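Local structure of alpha,alpha-trehalose-phosphate synthase (UDP-forming) (5V0T) at residues F146-R151 with L186-L191. The protein belongs to glycosyltransferase family 20 and has the GT-B fold, in which two Rossmann-like domains face each other across a cleft. Numbering follows the deposited sequence.
Sequences FAQALR and LCSFDL
A147 and F189 make the tight part of this contact, in which the methyl group of a helix settles on the flat side of a ring. CB of A147 stands 3.4 Å from the ring centroid of F189, only 8° off the ring normal, a CH-pi contact well centred over the face. The ring reaches the helix although the CB of F189 points away from it, because chi1 of -76° places CG beside the backbone N. Beside this pair S188 packs against the helix backbone: its CB lies 3.7 Å from the backbone N of Q148, and its OG rests 3.9 Å from CB of Q148. A type I turn, L186 to F189, presents both side chains at the end of helix 179-186.

Toward the partly exposed side the packing gives way to charge. R151, bent at chi2, brings NH2 to 2.9 Å from OD2 of D190 in a salt bridge; the carboxylate oxygen meets the guanidinium at its edge, with the two planes turned 46° apart. NH1 of R151 bonds to the carbonyls of V155 and N157, while OD2 also accepts from the backbone N of I159 in the neighbouring strand. Within this Rossmann-like sheet-and-helix layer, apolar contact thus fits helix to turn, while the charged pair is tied to the loop after the helix and to strand 159-162, which probably limits its freedom to swing.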
ATOM      1  N   PHE A 146      -7.593  -1.065  18.436  1.00 19.61           N
ATOM      2  CA  PHE A 146      -7.341   0.243  19.036  1.00 19.25           C
ATOM      3  C   PHE A 146      -8.612   0.908  19.550  1.00 19.54           C
ATOM      4  O   PHE A 146      -8.592   1.533  20.613  1.00 22.56           O
ATOM      5  CB  PHE A 146      -6.646   1.162  18.026  1.00 17.91           C
ATOM      6  CG  PHE A 146      -5.847   2.264  18.666  1.00 19.94           C
ATOM      7  CD1 PHE A 146      -4.591   2.012  19.196  1.00 22.44           C
ATOM      8  CD2 PHE A 146      -6.348   3.556  18.736  1.00 24.12           C
ATOM      9  CE1 PHE A 146      -3.849   3.031  19.792  1.00 24.08           C
ATOM     10  CE2 PHE A 146      -5.607   4.583  19.335  1.00 28.34           C
ATOM     11  CZ  PHE A 146      -4.359   4.312  19.865  1.00 22.71           C
ATOM     12  N   ALA A 147      -9.719   0.835  18.801  1.00 21.26           N
ATOM     13  CA  ALA A 147     -10.951   1.458  19.289  1.00 23.94           C
ATOM     14  C   ALA A 147     -11.415   0.790  20.572  1.00 26.19           C
ATOM     15  O   ALA A 147     -11.819   1.466  21.529  1.00 24.00           O
ATOM     16  CB  ALA A 147     -12.056   1.387  18.240  1.00 23.17           C
ATOM     17  N   GLN A 148     -11.349  -0.543  20.607  1.00 23.85           N
ATOM     18  CA  GLN A 148     -11.737  -1.290  21.801  1.00 23.46           C
ATOM     19  C   GLN A 148     -10.922  -0.841  23.010  1.00 24.36           C
ATOM     20  O   GLN A 148     -11.475  -0.593  24.089  1.00 24.88           O
ATOM     21  CB  GLN A 148     -11.559  -2.785  21.519  1.00 27.86           C
ATOM     22  CG  GLN A 148     -12.183  -3.760  22.499  1.00 34.87           C
ATOM     23  CD  GLN A 148     -11.773  -5.200  22.187  1.00 40.43           C
ATOM     24  OE1 GLN A 148     -10.612  -5.571  22.375  1.00 44.80           O
ATOM     25  NE2 GLN A 148     -12.716  -6.007  21.688  1.00 27.79           N
ATOM     26  N   ALA A 149      -9.611  -0.676  22.830  1.00 22.85           N
ATOM     27  CA  ALA A 149      -8.761  -0.203  23.923  1.00 24.02           C
ATOM     28  C   ALA A 149      -9.101   1.226  24.325  1.00 25.69           C
ATOM     29  O   ALA A 149      -9.111   1.556  25.519  1.00 26.42           O
ATOM     30  CB  ALA A 149      -7.290  -0.300  23.518  1.00 27.63           C
ATOM     31  N   LEU A 150      -9.353   2.103  23.348  1.00 23.98           N
ATOM     32  CA  LEU A 150      -9.684   3.487  23.682  1.00 27.38           C
ATOM     33  C   LEU A 150     -10.968   3.546  24.499  1.00 29.61           C
ATOM     34  O   LEU A 150     -11.037   4.220  25.538  1.00 24.92           O
ATOM     35  CB  LEU A 150      -9.819   4.321  22.407  1.00 21.33           C
ATOM     36  CG  LEU A 150      -8.534   4.681  21.667  1.00 23.01           C
ATOM     37  CD1 LEU A 150      -8.868   5.256  20.289  1.00 25.75           C
ATOM     38  CD2 LEU A 150      -7.747   5.694  22.492  1.00 24.74           C
ATOM     39  N   ARG A 151     -11.998   2.831  24.040  1.00 24.03           N
ATOM     40  CA  ARG A 151     -13.279   2.830  24.739  1.00 31.02           C
ATOM     41  C   ARG A 151     -13.131   2.310  26.165  1.00 34.12           C
ATOM     42  O   ARG A 151     -13.739   2.847  27.101  1.00 31.63           O
ATOM     43  CB  ARG A 151     -14.291   1.981  23.963  1.00 27.12           C
ATOM     44  CG  ARG A 151     -14.626   2.514  22.572  1.00 28.66           C
ATOM     45  CD  ARG A 151     -15.744   3.546  22.646  1.00 43.23           C
ATOM     46  NE  ARG A 151     -16.170   4.043  21.336  1.00 44.26           N
ATOM     47  CZ  ARG A 151     -15.956   5.282  20.901  1.00 48.13           C
ATOM     48  NH1 ARG A 151     -15.320   6.159  21.667  1.00 44.59           N
ATOM     49  NH2 ARG A 151     -16.379   5.649  19.698  1.00 50.72           N
ATOM     50  N   LEU A 186     -12.942  -4.916  15.581  1.00 23.78           N
ATOM     51  CA  LEU A 186     -13.284  -3.973  14.518  1.00 21.48           C
ATOM     52  C   LEU A 186     -14.643  -3.332  14.747  1.00 21.13           C
ATOM     53  O   LEU A 186     -14.844  -2.163  14.390  1.00 24.15           O
ATOM     54  CB  LEU A 186     -13.272  -4.668  13.155  1.00 20.68           C
ATOM     55  CG  LEU A 186     -11.945  -4.946  12.459  1.00 21.93           C
ATOM     56  CD1 LEU A 186     -12.220  -5.722  11.172  1.00 19.78           C
ATOM     57  CD2 LEU A 186     -11.213  -3.639  12.148  1.00 23.59           C
ATOM     58  N   CYS A 187     -15.580  -4.068  15.340  1.00 22.07           N
ATOM     59  CA  CYS A 187     -16.911  -3.532  15.555  1.00 23.24           C
ATOM     60  C   CYS A 187     -16.987  -2.540  16.710  1.00 23.81           C
ATOM     61  O   CYS A 187     -18.064  -1.994  16.942  1.00 21.87           O
ATOM     62  CB  CYS A 187     -17.909  -4.685  15.760  1.00 25.43           C
ATOM     63  SG  CYS A 187     -18.077  -5.732  14.269  1.00 25.82           S
ATOM     64  N   SER A 188     -15.887  -2.255  17.413  1.00 23.72           N
ATOM     65  CA  SER A 188     -15.891  -1.126  18.342  1.00 24.70           C
ATOM     66  C   SER A 188     -15.667   0.212  17.654  1.00 26.31           C
ATOM     67  O   SER A 188     -15.835   1.249  18.292  1.00 23.29           O
ATOM     68  CB  SER A 188     -14.823  -1.283  19.429  1.00 28.80           C
ATOM     69  OG  SER A 188     -15.207  -2.255  20.385  1.00 34.97           O
ATOM     70  N   PHE A 189     -15.256   0.221  16.394  1.00 22.96           N
ATOM     71  CA  PHE A 189     -15.126   1.477  15.676  1.00 20.89           C
ATOM     72  C   PHE A 189     -16.507   2.026  15.330  1.00 25.03           C
ATOM     73  O   PHE A 189     -17.480   1.280  15.208  1.00 24.35           O
ATOM     74  CB  PHE A 189     -14.286   1.272  14.413  1.00 17.97           C
ATOM     75  CG  PHE A 189     -12.795   1.148  14.683  1.00 19.62           C
ATOM     76  CD1 PHE A 189     -12.021   2.290  14.864  1.00 22.66           C
ATOM     77  CD2 PHE A 189     -12.178  -0.087  14.743  1.00 20.52           C
ATOM     78  CE1 PHE A 189     -10.662   2.202  15.107  1.00 19.25           C
ATOM     79  CE2 PHE A 189     -10.816  -0.187  14.995  1.00 16.84           C
ATOM     80  CZ  PHE A 189     -10.053   0.980  15.172  1.00 17.50           C
ATOM     81  N   ASP A 190     -16.600   3.355  15.212  1.00 21.15           N
ATOM     82  CA  ASP A 190     -17.845   3.945  14.719  1.00 23.66           C
ATOM     83  C   ASP A 190     -18.019   3.724  13.225  1.00 26.48           C
ATOM     84  O   ASP A 190     -19.147   3.541  12.752  1.00 25.22           O
ATOM     85  CB  ASP A 190     -17.873   5.439  15.041  1.00 27.52           C
ATOM     86  CG  ASP A 190     -17.915   5.697  16.524  1.00 29.16           C
ATOM     87  OD1 ASP A 190     -18.801   5.120  17.182  1.00 36.67           O
ATOM     88  OD2 ASP A 190     -17.054   6.427  17.037  1.00 29.87           O
ATOM     89  N   LEU A 191     -16.922   3.722  12.474  1.00 25.30           N
ATOM     90  CA  LEU A 191     -16.950   3.613  11.021  1.00 23.10           C
ATOM     91  C   LEU A 191     -15.744   2.804  10.568  1.00 20.26           C
ATOM     92  O   LEU A 191     -14.624   3.071  11.008  1.00 23.68           O
ATOM     93  CB  LEU A 191     -16.925   4.998  10.361  1.00 24.33           C
ATOM     94  CG  LEU A 191     -16.757   5.011   8.842  1.00 27.04           C
ATOM     95  CD1 LEU A 191     -17.965   4.360   8.184  1.00 25.67           C
ATOM     96  CD2 LEU A 191     -16.548   6.454   8.318  1.00 20.42           C
TER